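Local atomic coordinates of transaminase (Bacillus megaterium, PDB entry 5G0A), a protein that catalyses the pyridoxal-5'-phosphate-dependent transfer of amino groups as an S-selective omega-transaminase, probably shuttling the amine between donor and acceptor through the cofactor. Residues E40-I45 / G444-V449; R51-F56 / R451-K456; D147-T152 / I235-Q240; I267-L272 / I293-K298. All coordinates share one frame; numbering follows the deposited sequence.

Contact 1: residues E40-I45 / G444-V449; sequences EGDYLI and GASLNV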
# COMPACT_ATOMS: atom_id res chain seq x y z
N GLU B 40 -25.01 -16.42 -35.05
CA GLU B 40 -26.46 -16.49 -35.11
C GLU B 40 -26.98 -17.44 -34.05
O GLU B 40 -26.60 -18.60 -34.04
CB GLU B 40 -26.89 -16.96 -36.52
CG GLU B 40 -28.39 -17.17 -36.67
CD GLU B 40 -28.77 -17.94 -37.93
OE1 GLU B 40 -28.68 -19.19 -37.91
OE2 GLU B 40 -29.16 -17.30 -38.93
N GLY B 41 -27.86 -16.94 -33.19
CA GLY B 41 -28.44 -17.75 -32.12
C GLY B 41 -27.38 -18.34 -31.21
O GLY B 41 -26.66 -17.60 -30.54
N ASP B 42 -27.24 -19.66 -31.21
CA ASP B 42 -26.19 -20.31 -30.42
C ASP B 42 -24.98 -20.76 -31.23
O ASP B 42 -24.13 -21.52 -30.75
CB ASP B 42 -26.78 -21.46 -29.58
CG ASP B 42 -27.59 -20.94 -28.44
OD1 ASP B 42 -26.99 -20.42 -27.47
OD2 ASP B 42 -28.82 -21.01 -28.52
N TYR B 43 -24.88 -20.25 -32.45
CA TYR B 43 -23.85 -20.68 -33.39
C TYR B 43 -22.83 -19.61 -33.79
O TYR B 43 -23.18 -18.45 -33.98
CB TYR B 43 -24.52 -21.29 -34.63
CG TYR B 43 -25.04 -22.68 -34.36
CD1 TYR B 43 -26.32 -22.88 -33.84
CD2 TYR B 43 -24.24 -23.79 -34.61
CE1 TYR B 43 -26.79 -24.16 -33.57
CE2 TYR B 43 -24.70 -25.07 -34.35
CZ TYR B 43 -25.97 -25.25 -33.84
OH TYR B 43 -26.40 -26.55 -33.57
N LEU B 44 -21.57 -20.04 -33.90
CA LEU B 44 -20.51 -19.26 -34.53
C LEU B 44 -20.28 -19.84 -35.93
O LEU B 44 -20.30 -21.05 -36.11
CB LEU B 44 -19.21 -19.39 -33.72
CG LEU B 44 -19.38 -19.29 -32.19
CD1 LEU B 44 -18.04 -19.46 -31.49
CD2 LEU B 44 -20.10 -18.01 -31.75
N ILE B 45 -20.05 -18.96 -36.90
CA ILE B 45 -19.88 -19.38 -38.28
C ILE B 45 -18.49 -18.95 -38.71
O ILE B 45 -18.15 -17.78 -38.63
CB ILE B 45 -20.98 -18.81 -39.22
CG1 ILE B 45 -22.37 -19.33 -38.83
CG2 ILE B 45 -20.72 -19.18 -40.68
CD1 ILE B 45 -23.14 -18.46 -37.86
N GLY B 444 -22.83 -23.01 -20.40
CA GLY B 444 -23.84 -21.98 -20.61
C GLY B 444 -24.18 -21.81 -22.08
O GLY B 444 -23.35 -22.04 -22.94
N ALA B 445 -25.42 -21.43 -22.35
CA ALA B 445 -25.86 -21.10 -23.71
C ALA B 445 -26.77 -19.89 -23.61
O ALA B 445 -26.89 -19.30 -22.54
CB ALA B 445 -26.59 -22.31 -24.33
N SER B 446 -27.40 -19.48 -24.72
CA SER B 446 -28.34 -18.37 -24.66
C SER B 446 -29.58 -18.83 -23.90
O SER B 446 -29.85 -20.04 -23.83
CB SER B 446 -28.70 -17.88 -26.06
OG SER B 446 -27.52 -17.72 -26.86
N LEU B 447 -30.31 -17.90 -23.31
CA LEU B 447 -31.48 -18.23 -22.51
C LEU B 447 -32.56 -18.92 -23.35
O LEU B 447 -33.34 -19.73 -22.82
CB LEU B 447 -32.06 -16.99 -21.85
CG LEU B 447 -31.06 -16.13 -21.04
CD1 LEU B 447 -31.78 -15.03 -20.29
CD2 LEU B 447 -30.25 -17.02 -20.10
N ASN B 448 -32.59 -18.58 -24.64
CA ASN B 448 -33.54 -19.18 -25.58
C ASN B 448 -32.99 -20.38 -26.39
O ASN B 448 -33.52 -20.70 -27.48
CB ASN B 448 -34.09 -18.09 -26.52
CG ASN B 448 -33.02 -17.53 -27.44
OD1 ASN B 448 -31.84 -17.66 -27.18
ND2 ASN B 448 -33.45 -16.90 -28.54
N VAL B 449 -31.94 -21.02 -25.88
CA VAL B 449 -31.33 -22.19 -26.52
C VAL B 449 -32.41 -23.24 -26.76
O VAL B 449 -33.33 -23.37 -25.97
CB VAL B 449 -30.12 -22.76 -25.72
CG1 VAL B 449 -30.55 -23.35 -24.37
CG2 VAL B 449 -29.33 -23.78 -26.54
O HOH W 1 -30.16 -18.58 -29.26
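A tight beta turn of type II', running from Glu40 to Tyr43 between two antiparallel strands, sets Asp42 against a second turn, the type I turn Ser446–Val449 that leads out of strand 440-443 toward helix 451-468. The aspartate carboxylate carries the contact, and its two oxygens do different work. OD1 takes two bonds from one residue: the backbone N of Ser446 reaches Asp42 OD1 at 2.9 Å on the syn lone pair, nearly straight (166°), while Ser446 OG donates to the same Asp42 OD1 at 2.8 Å from well above the carboxylate plane. Ser446 OG comes back beside its own backbone N (chi1 -47°), which allows both donors of the residue to close on a single oxygen. These two bonds join the hairpin to the turn before the C-terminal helix, and the buried carboxylate, gripped in this way, is probably fixed in its rotation. Within the first turn, Tyr43 N and Glu40 O close the hairpin, and Gly41 takes a positive phi. Asp42 also packs on Leu53 of strand 51-54. OD2 faces Val449, whose CG2 approaches Asp42 OD2 to 3.4 Å, and a water donates to Asp42 OD2 and, at 2.8 Å, to Asn448 OD1.

Contact 2: residues R51-F56 / R451-K456; sequences RLLDFF and RGDIDK. Unlike the reference sequence in segment 451-456: Gly452 (reference Glu).
With CG anti to the backbone N (chi1 174°), Leu53 lays both methyls against the first turns of helix 451-468, where Asp453 and Lys456 receive them. Leu53 CD2 rests 3.4 Å from the backbone O of Asp453, and Leu53 CD1 lies 3.8 Å from Asp453 CG, the carboxyl carbon. The extended Lys456 chain runs past the leucine in the opposite direction, its CG 3.9 Å from Leu53 CD2. Phe55 adds the other part of the packing: its CZ comes to 3.8 Å from Ile454 CA and also near Ile454 CG1, meeting the helix backbone obliquely. The leucine thus lies on the backbone and carboxyl base of Asp453 and on the methylenes of Lys456; the polar ends of both turn to Tyr43, whose OH is hydrogen-bonded to Asp453 OD1 and Lys456 NZ. A water accepts from Lys456 NZ at 2.7 Å and donates to Arg51 O, bridging helix and strand. Asp54 OD1 accepts from Phe56 N in an Asx turn. In the fold, strand 51-54 lies between strands 43-45 and 431-432 of the small mixed sheet; helix 451-468 packs on Leu53 and Phe55, while Ile454 reaches Ser360, Tyr363 and Ile364 of helix 353-374.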
# COMPACT_ATOMS: atom_id res chain seq x y z
N ARG B 51 -19.96 -24.45 -38.81
CA ARG B 51 -20.82 -23.96 -37.73
C ARG B 51 -20.44 -24.62 -36.43
O ARG B 51 -20.20 -25.83 -36.39
CB ARG B 51 -22.29 -24.25 -38.02
CG ARG B 51 -22.91 -23.47 -39.18
CD ARG B 51 -24.39 -23.76 -39.21
NE ARG B 51 -25.17 -22.65 -38.67
CZ ARG B 51 -26.21 -22.77 -37.85
NH1 ARG B 51 -26.61 -23.97 -37.42
NH2 ARG B 51 -26.85 -21.68 -37.45
N LEU B 52 -20.39 -23.83 -35.36
CA LEU B 52 -19.94 -24.32 -34.05
C LEU B 52 -21.02 -23.97 -33.03
O LEU B 52 -21.41 -22.81 -32.91
CB LEU B 52 -18.61 -23.66 -33.65
CG LEU B 52 -17.41 -23.84 -34.60
CD1 LEU B 52 -16.25 -22.93 -34.21
CD2 LEU B 52 -16.96 -25.30 -34.68
N LEU B 53 -21.54 -24.98 -32.34
CA LEU B 53 -22.55 -24.73 -31.32
C LEU B 53 -21.82 -24.32 -30.03
O LEU B 53 -20.99 -25.06 -29.50
CB LEU B 53 -23.41 -25.99 -31.08
CG LEU B 53 -24.42 -25.92 -29.93
CD1 LEU B 53 -25.43 -24.79 -30.10
CD2 LEU B 53 -25.13 -27.28 -29.78
N ASP B 54 -22.12 -23.12 -29.54
CA ASP B 54 -21.28 -22.51 -28.51
C ASP B 54 -21.87 -22.67 -27.11
O ASP B 54 -22.68 -21.85 -26.69
CB ASP B 54 -21.09 -21.01 -28.84
CG ASP B 54 -20.15 -20.32 -27.86
OD1 ASP B 54 -19.41 -21.01 -27.12
OD2 ASP B 54 -20.16 -19.08 -27.84
N PHE B 55 -21.49 -23.73 -26.40
CA PHE B 55 -21.99 -23.91 -25.04
C PHE B 55 -21.06 -23.31 -23.98
O PHE B 55 -21.04 -23.75 -22.82
CB PHE B 55 -22.41 -25.37 -24.75
CG PHE B 55 -23.89 -25.61 -24.93
CD1 PHE B 55 -24.52 -25.30 -26.13
CD2 PHE B 55 -24.66 -26.12 -23.88
CE1 PHE B 55 -25.88 -25.48 -26.30
CE2 PHE B 55 -26.04 -26.32 -24.05
CZ PHE B 55 -26.65 -26.00 -25.26
N PHE B 56 -20.29 -22.29 -24.39
CA PHE B 56 -19.75 -21.29 -23.45
C PHE B 56 -20.56 -20.00 -23.48
O PHE B 56 -20.40 -19.16 -22.57
CB PHE B 56 -18.31 -20.94 -23.77
CG PHE B 56 -17.36 -22.09 -23.59
CD1 PHE B 56 -16.83 -22.38 -22.34
CD2 PHE B 56 -16.99 -22.87 -24.68
CE1 PHE B 56 -15.96 -23.44 -22.17
CE2 PHE B 56 -16.11 -23.93 -24.52
CZ PHE B 56 -15.60 -24.22 -23.26
N ARG B 451 -34.14 -27.05 -27.36
CA ARG B 451 -33.99 -28.42 -26.88
C ARG B 451 -33.06 -29.22 -27.77
O ARG B 451 -32.22 -29.96 -27.28
CB ARG B 451 -35.37 -29.12 -26.79
CG ARG B 451 -36.34 -28.47 -25.81
CD ARG B 451 -36.18 -29.01 -24.39
NE ARG B 451 -36.93 -28.24 -23.38
CZ ARG B 451 -37.89 -28.73 -22.60
NH1 ARG B 451 -38.26 -30.01 -22.69
NH2 ARG B 451 -38.49 -27.94 -21.72
N GLY B 452 -33.19 -29.04 -29.09
CA GLY B 452 -32.33 -29.74 -30.06
C GLY B 452 -30.87 -29.42 -29.87
O GLY B 452 -30.01 -30.29 -29.99
N ASP B 453 -30.56 -28.15 -29.60
CA ASP B 453 -29.18 -27.77 -29.34
C ASP B 453 -28.67 -28.27 -27.97
O ASP B 453 -27.54 -28.71 -27.87
CB ASP B 453 -28.95 -26.26 -29.56
CG ASP B 453 -28.91 -25.89 -31.05
OD1 ASP B 453 -28.52 -26.73 -31.89
OD2 ASP B 453 -29.24 -24.74 -31.38
N ILE B 454 -29.51 -28.21 -26.93
CA ILE B 454 -29.15 -28.86 -25.66
C ILE B 454 -28.84 -30.35 -25.89
O ILE B 454 -27.82 -30.86 -25.44
CB ILE B 454 -30.23 -28.68 -24.57
CG1 ILE B 454 -30.31 -27.21 -24.13
CG2 ILE B 454 -29.96 -29.60 -23.37
CD1 ILE B 454 -31.57 -26.88 -23.35
N ASP B 455 -29.71 -31.04 -26.62
CA ASP B 455 -29.47 -32.47 -26.94
C ASP B 455 -28.15 -32.69 -27.67
O ASP B 455 -27.41 -33.61 -27.34
CB ASP B 455 -30.62 -33.06 -27.77
CG ASP B 455 -31.91 -33.22 -26.97
OD1 ASP B 455 -31.90 -33.04 -25.74
OD2 ASP B 455 -32.95 -33.50 -27.59
N LYS B 456 -27.86 -31.84 -28.65
CA LYS B 456 -26.60 -31.92 -29.40
C LYS B 456 -25.38 -31.69 -28.51
O LYS B 456 -24.37 -32.38 -28.63
CB LYS B 456 -26.63 -30.94 -30.58
CG LYS B 456 -25.34 -30.87 -31.39
CD LYS B 456 -25.53 -30.11 -32.69
CE LYS B 456 -24.20 -29.65 -33.29
NZ LYS B 456 -24.43 -28.77 -34.46
O HOH W 2 -22.01 -27.71 -35.04

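Contact 3: residues D147-T152 / I235-Q240; sequences DYHGWT and ITEVSQ. With PLP (pyridoxal-5'-phosphate), chain K.
Asp147 and Glu237 join residues 147-152 to 235-240 through two nearly straight bonds. Gln240 NE2 donates to Asp147 OD1 at 2.7 Å, in its own amide plane and on the anti lone pair of the carboxylate; Tyr148 N gives its hydrogen to Glu237 OE2 at 2.9 Å, from above the plane. The other aspartate oxygen, Asp147 OD2, accepts from His149 NE2 at 2.7 Å and forms a salt bridge with Arg144. Such neighbours probably offset the closeness of the two carboxylates, whose Asp147 OD1 and Glu237 OE2 stand 3.7 Å apart. An asparagine in place of Asp147 would probably leave Arg144 without its countercharge and weaken the hold on the His149 ring. This is the pyridoxal-5'-phosphate pocket of a class-III aminotransferase, in which Tyr148, His149, Gly150 and Glu237 all line the cofactor. Glu237 OE1 lies 3.4 Å from the cofactor methyl C2A, and His149 ND1 is hydrogen-bonded to Asp269. Ile235 covers one face of the imidazole in a CH-pi contact: turning CG1 anti to its backbone N (chi1 -172°) carries Ile235 CD1 to 3.9 Å from the His149 centroid. At the edge of this ring, near its plane, Thr236 O approaches His149 CE1 to 3.5 Å.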
# COMPACT_ATOMS: atom_id res chain seq x y z
N ASP B 147 -12.91 -15.80 -5.95
CA ASP B 147 -13.81 -14.84 -6.58
C ASP B 147 -13.12 -14.23 -7.79
O ASP B 147 -11.91 -13.98 -7.76
CB ASP B 147 -14.19 -13.68 -5.64
CG ASP B 147 -15.42 -13.96 -4.81
OD1 ASP B 147 -15.87 -15.12 -4.75
OD2 ASP B 147 -15.98 -12.98 -4.26
N TYR B 148 -13.92 -13.97 -8.82
CA TYR B 148 -13.50 -13.16 -9.96
C TYR B 148 -14.43 -11.96 -10.05
O TYR B 148 -15.66 -12.13 -10.11
CB TYR B 148 -13.52 -13.97 -11.26
CG TYR B 148 -12.98 -13.13 -12.42
CD1 TYR B 148 -11.60 -12.95 -12.57
CD2 TYR B 148 -13.84 -12.47 -13.30
CE1 TYR B 148 -11.08 -12.13 -13.57
CE2 TYR B 148 -13.33 -11.67 -14.34
CZ TYR B 148 -11.95 -11.50 -14.45
OH TYR B 148 -11.41 -10.71 -15.45
N HIS B 149 -13.86 -10.75 -10.01
CA HIS B 149 -14.65 -9.54 -10.08
C HIS B 149 -14.14 -8.60 -11.17
O HIS B 149 -14.52 -7.44 -11.21
CB HIS B 149 -14.70 -8.82 -8.71
CG HIS B 149 -15.40 -9.62 -7.65
ND1 HIS B 149 -16.75 -9.91 -7.72
CD2 HIS B 149 -14.95 -10.21 -6.51
CE1 HIS B 149 -17.10 -10.65 -6.68
NE2 HIS B 149 -16.02 -10.83 -5.92
N GLY B 150 -13.27 -9.10 -12.05
CA GLY B 150 -12.77 -8.22 -13.13
C GLY B 150 -11.27 -8.06 -13.08
O GLY B 150 -10.60 -8.66 -12.23
N TRP B 151 -10.73 -7.22 -13.97
CA TRP B 151 -9.28 -7.23 -14.22
C TRP B 151 -8.57 -5.89 -14.04
O TRP B 151 -7.33 -5.87 -13.97
CB TRP B 151 -8.99 -7.76 -15.64
CG TRP B 151 -9.50 -6.82 -16.69
CD1 TRP B 151 -10.76 -6.79 -17.22
CD2 TRP B 151 -8.78 -5.72 -17.29
NE1 TRP B 151 -10.86 -5.74 -18.12
CE2 TRP B 151 -9.67 -5.08 -18.19
CE3 TRP B 151 -7.46 -5.23 -17.16
CZ2 TRP B 151 -9.28 -3.97 -18.98
CZ3 TRP B 151 -7.09 -4.11 -17.92
CH2 TRP B 151 -8.00 -3.50 -18.83
N THR B 152 -9.32 -4.79 -14.03
CA THR B 152 -8.76 -3.46 -13.85
C THR B 152 -8.26 -3.34 -12.40
O THR B 152 -8.62 -4.16 -11.54
CB THR B 152 -9.79 -2.35 -14.21
OG1 THR B 152 -11.03 -2.66 -13.54
CG2 THR B 152 -10.09 -2.29 -15.73
N ILE B 235 -17.92 -8.17 -0.75
CA ILE B 235 -18.35 -8.41 -2.14
C ILE B 235 -18.39 -9.91 -2.41
O ILE B 235 -17.49 -10.63 -2.03
CB ILE B 235 -17.44 -7.67 -3.16
CG1 ILE B 235 -18.04 -7.79 -4.57
CG2 ILE B 235 -15.96 -8.11 -3.08
CD1 ILE B 235 -17.40 -6.85 -5.57
N THR B 236 -19.45 -10.37 -3.10
CA THR B 236 -19.65 -11.78 -3.36
C THR B 236 -20.08 -12.01 -4.81
O THR B 236 -20.39 -11.06 -5.52
CB THR B 236 -20.78 -12.38 -2.48
OG1 THR B 236 -22.02 -11.72 -2.77
CG2 THR B 236 -20.45 -12.25 -0.97
N GLU B 237 -20.07 -13.28 -5.22
CA GLU B 237 -20.80 -13.75 -6.42
C GLU B 237 -21.65 -14.88 -5.85
O GLU B 237 -21.13 -15.69 -5.08
CB GLU B 237 -19.86 -14.40 -7.44
CG GLU B 237 -18.68 -13.60 -7.95
CD GLU B 237 -17.77 -14.47 -8.80
OE1 GLU B 237 -18.18 -14.84 -9.93
OE2 GLU B 237 -16.66 -14.83 -8.33
N VAL B 238 -22.92 -14.96 -6.22
CA VAL B 238 -23.74 -16.02 -5.60
C VAL B 238 -23.33 -17.38 -6.14
O VAL B 238 -23.46 -18.40 -5.46
CB VAL B 238 -25.26 -15.84 -5.77
CG1 VAL B 238 -25.74 -14.54 -5.13
CG2 VAL B 238 -25.70 -15.99 -7.23
N SER B 239 -22.85 -17.40 -7.37
CA SER B 239 -22.24 -18.57 -7.92
C SER B 239 -20.94 -18.07 -8.51
O SER B 239 -20.96 -17.19 -9.38
CB SER B 239 -23.13 -19.17 -9.01
OG SER B 239 -22.52 -20.28 -9.63
N GLN B 240 -19.82 -18.58 -8.02
CA GLN B 240 -18.52 -18.14 -8.54
C GLN B 240 -18.45 -18.55 -10.00
O GLN B 240 -18.55 -19.74 -10.31
CB GLN B 240 -17.36 -18.70 -7.70
CG GLN B 240 -17.22 -17.96 -6.36
CD GLN B 240 -16.25 -18.62 -5.40
OE1 GLN B 240 -16.25 -19.85 -5.23
NE2 GLN B 240 -15.44 -17.80 -4.73
N1 PLP K . -17.45 -9.84 -12.38
C2 PLP K . -17.82 -11.11 -12.71
C2A PLP K . -18.51 -11.98 -11.69
C3 PLP K . -17.62 -11.59 -14.10
O3 PLP K . -18.00 -12.82 -14.48
C4 PLP K . -16.97 -10.70 -15.07
C4A PLP K . -16.78 -11.15 -16.52
C5 PLP K . -16.58 -9.37 -14.56
C6 PLP K . -16.81 -9.02 -13.24
C5A PLP K . -15.84 -8.36 -15.43
O4P PLP K . -16.56 -7.95 -16.57
P PLP K . -15.72 -7.39 -17.83
O1P PLP K . -16.84 -6.90 -18.70
O2P PLP K . -14.77 -6.30 -17.36
O3P PLP K . -14.99 -8.58 -18.39

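Contact 4: residues I267-L272 / I293-K298; sequences INDEVL and IITMGK. Unlike the reference sequence in segment 267-272: Asn268 (reference Thr). With PLP (pyridoxal-5'-phosphate), chain K.
Asp269 and Thr295 face each other on two parallel strands, 265-269 and 293-296, that are neighbours in the large sheet of this PLP-dependent fold. Asp269 swings its CG anti to the backbone N (chi1 -173°), which brings Asp269 OD1 within 2.8 Å of Thr295 OG1 in a weak hydrogen bond. Val271 N gives the same OD1 a nearly straight bond, 163° at the hydrogen, closing an Asx turn. Held from these sides, the carboxylate presents Asp269 OD2, an oxygen also engaged by His149, to the pyridine nitrogen N1 of the cofactor at 2.8 Å. Ile267 and Ile293 lie side by side earlier along the strands, pointing the same way. Backbone bonds join the strands, among them Asn268 N to Ile293 O, and Glu270 N reaches Thr295 O at 2.8 Å. Val271 brings its CG1 to 3.6 Å from cofactor ring carbon C4, while its CG2 meets the backbone of Met296. Leu272 CB comes to 3.3 Å from the cofactor O3. Lys298 runs out extended and bends only at its last torsion, its CG 3.7 Å from Val271 CG1, to reach C4A of the cofactor. With an alanine in place of Asp269, N1 would probably lose its carboxylate partner and the imidazole of His149 its hydrogen-bonding mate. The 1.5 Å covalent link from Lys298 NZ to cofactor C4A marks a lysine-bound cofactor, and a carboxylate at N1 would be expected to stabilise a protonated pyridine, as in related aminotransferases, so that the ring can draw electrons from the reacting carbon.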
# COMPACT_ATOMS: atom_id res chain seq x y z
N ILE B 267 -22.21 -6.04 -1.34
CA ILE B 267 -22.21 -5.87 -2.79
C ILE B 267 -22.33 -7.26 -3.38
O ILE B 267 -21.48 -8.11 -3.15
CB ILE B 267 -20.87 -5.26 -3.30
CG1 ILE B 267 -20.60 -3.90 -2.63
CG2 ILE B 267 -20.91 -5.18 -4.84
CD1 ILE B 267 -19.17 -3.36 -2.88
N ASN B 268 -23.39 -7.51 -4.15
CA ASN B 268 -23.36 -8.74 -4.94
C ASN B 268 -23.04 -8.46 -6.40
O ASN B 268 -23.66 -7.60 -7.02
CB ASN B 268 -24.64 -9.59 -4.84
CG ASN B 268 -24.44 -10.96 -5.44
OD1 ASN B 268 -23.53 -11.71 -5.03
ND2 ASN B 268 -25.25 -11.29 -6.45
N ASP B 269 -22.04 -9.17 -6.90
CA ASP B 269 -21.55 -9.00 -8.26
C ASP B 269 -22.41 -9.86 -9.19
O ASP B 269 -22.30 -11.09 -9.17
CB ASP B 269 -20.07 -9.42 -8.33
CG ASP B 269 -19.43 -9.11 -9.69
OD1 ASP B 269 -20.16 -8.82 -10.66
OD2 ASP B 269 -18.18 -9.16 -9.76
N GLU B 270 -23.27 -9.20 -9.96
CA GLU B 270 -24.19 -9.89 -10.87
C GLU B 270 -23.74 -9.80 -12.32
O GLU B 270 -24.55 -9.97 -13.22
CB GLU B 270 -25.58 -9.26 -10.79
CG GLU B 270 -26.37 -9.55 -9.50
CD GLU B 270 -26.92 -10.97 -9.42
OE1 GLU B 270 -27.06 -11.66 -10.47
OE2 GLU B 270 -27.23 -11.43 -8.30
N VAL B 271 -22.47 -9.48 -12.56
CA VAL B 271 -22.04 -9.32 -13.96
C VAL B 271 -22.24 -10.60 -14.73
O VAL B 271 -22.69 -10.57 -15.87
CB VAL B 271 -20.56 -8.87 -14.07
CG1 VAL B 271 -20.07 -8.96 -15.52
CG2 VAL B 271 -20.41 -7.45 -13.55
N LEU B 272 -21.93 -11.74 -14.11
CA LEU B 272 -22.17 -13.01 -14.78
C LEU B 272 -23.56 -13.60 -14.51
O LEU B 272 -24.23 -14.06 -15.46
CB LEU B 272 -21.07 -14.02 -14.46
CG LEU B 272 -21.06 -15.28 -15.33
CD1 LEU B 272 -19.64 -15.68 -15.73
CD2 LEU B 272 -21.79 -16.41 -14.61
N ILE B 293 -25.80 -3.10 -3.04
CA ILE B 293 -25.28 -2.69 -4.35
C ILE B 293 -25.16 -3.94 -5.21
O ILE B 293 -24.76 -5.01 -4.70
CB ILE B 293 -23.83 -2.08 -4.23
CG1 ILE B 293 -23.83 -0.82 -3.37
CG2 ILE B 293 -23.25 -1.78 -5.61
CD1 ILE B 293 -22.42 -0.32 -3.00
N ILE B 294 -25.52 -3.84 -6.49
CA ILE B 294 -25.11 -4.86 -7.47
C ILE B 294 -24.33 -4.27 -8.64
O ILE B 294 -24.49 -3.09 -8.97
CB ILE B 294 -26.26 -5.75 -8.04
CG1 ILE B 294 -27.21 -4.94 -8.96
CG2 ILE B 294 -26.95 -6.52 -6.88
CD1 ILE B 294 -28.28 -5.83 -9.62
N THR B 295 -23.50 -5.11 -9.23
CA THR B 295 -22.74 -4.77 -10.43
C THR B 295 -23.24 -5.62 -11.59
O THR B 295 -23.58 -6.79 -11.40
CB THR B 295 -21.23 -4.96 -10.22
OG1 THR B 295 -20.98 -6.27 -9.70
CG2 THR B 295 -20.70 -3.93 -9.24
N MET B 296 -23.24 -5.02 -12.78
CA MET B 296 -23.83 -5.65 -13.99
C MET B 296 -22.94 -5.43 -15.19
O MET B 296 -22.19 -4.46 -15.26
CB MET B 296 -25.22 -5.06 -14.28
CG MET B 296 -26.26 -5.35 -13.21
SD MET B 296 -27.70 -4.29 -13.34
CE MET B 296 -27.09 -2.81 -12.53
N GLY B 297 -23.06 -6.34 -16.15
CA GLY B 297 -22.31 -6.34 -17.42
C GLY B 297 -22.90 -7.51 -18.21
O GLY B 297 -24.02 -7.95 -17.93
N LYS B 298 -22.16 -7.99 -19.20
CA LYS B 298 -22.50 -9.26 -19.94
C LYS B 298 -23.94 -9.30 -20.42
O LYS B 298 -24.27 -8.66 -21.44
CB LYS B 298 -22.09 -10.48 -19.09
CG LYS B 298 -20.58 -10.54 -18.88
CD LYS B 298 -20.11 -11.79 -18.14
CE LYS B 298 -18.57 -12.01 -18.25
NZ LYS B 298 -17.95 -11.96 -16.92
N1 PLP K . -17.45 -9.84 -12.38
C2 PLP K . -17.82 -11.11 -12.71
C2A PLP K . -18.51 -11.98 -11.69
C3 PLP K . -17.62 -11.59 -14.10
O3 PLP K . -18.00 -12.82 -14.48
C4 PLP K . -16.97 -10.70 -15.07
C4A PLP K . -16.78 -11.15 -16.52
C5 PLP K . -16.58 -9.37 -14.56
C6 PLP K . -16.81 -9.02 -13.24
C5A PLP K . -15.84 -8.36 -15.43
O4P PLP K . -16.56 -7.95 -16.57
P PLP K . -15.72 -7.39 -17.83
O1P PLP K . -16.84 -6.90 -18.70
O2P PLP K . -14.77 -6.30 -17.36
O3P PLP K . -14.99 -8.58 -18.39
O HOH W 3 -25.22 -8.29 -15.27

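From the N terminus, the turn at Asp42 opens contact 1 and strand 51-54, the next arm of the hairpin, opens contact 2. Both close near the C terminus, at 444-449 and 451-456, and because the segments alternate the two contacts cross; they touch, with centres 7 Å apart, and tie the small mixed sheet to the last turn and helix. Between these ends, contact 3 closes a loop of 82 residues and contact 4 a shorter one after it, so the two run in series and both fall within the large loops of contacts 1 and 2. Contacts 3 and 4 meet around the cofactor, sharing the large sheet through strands 231-236 and 265-269.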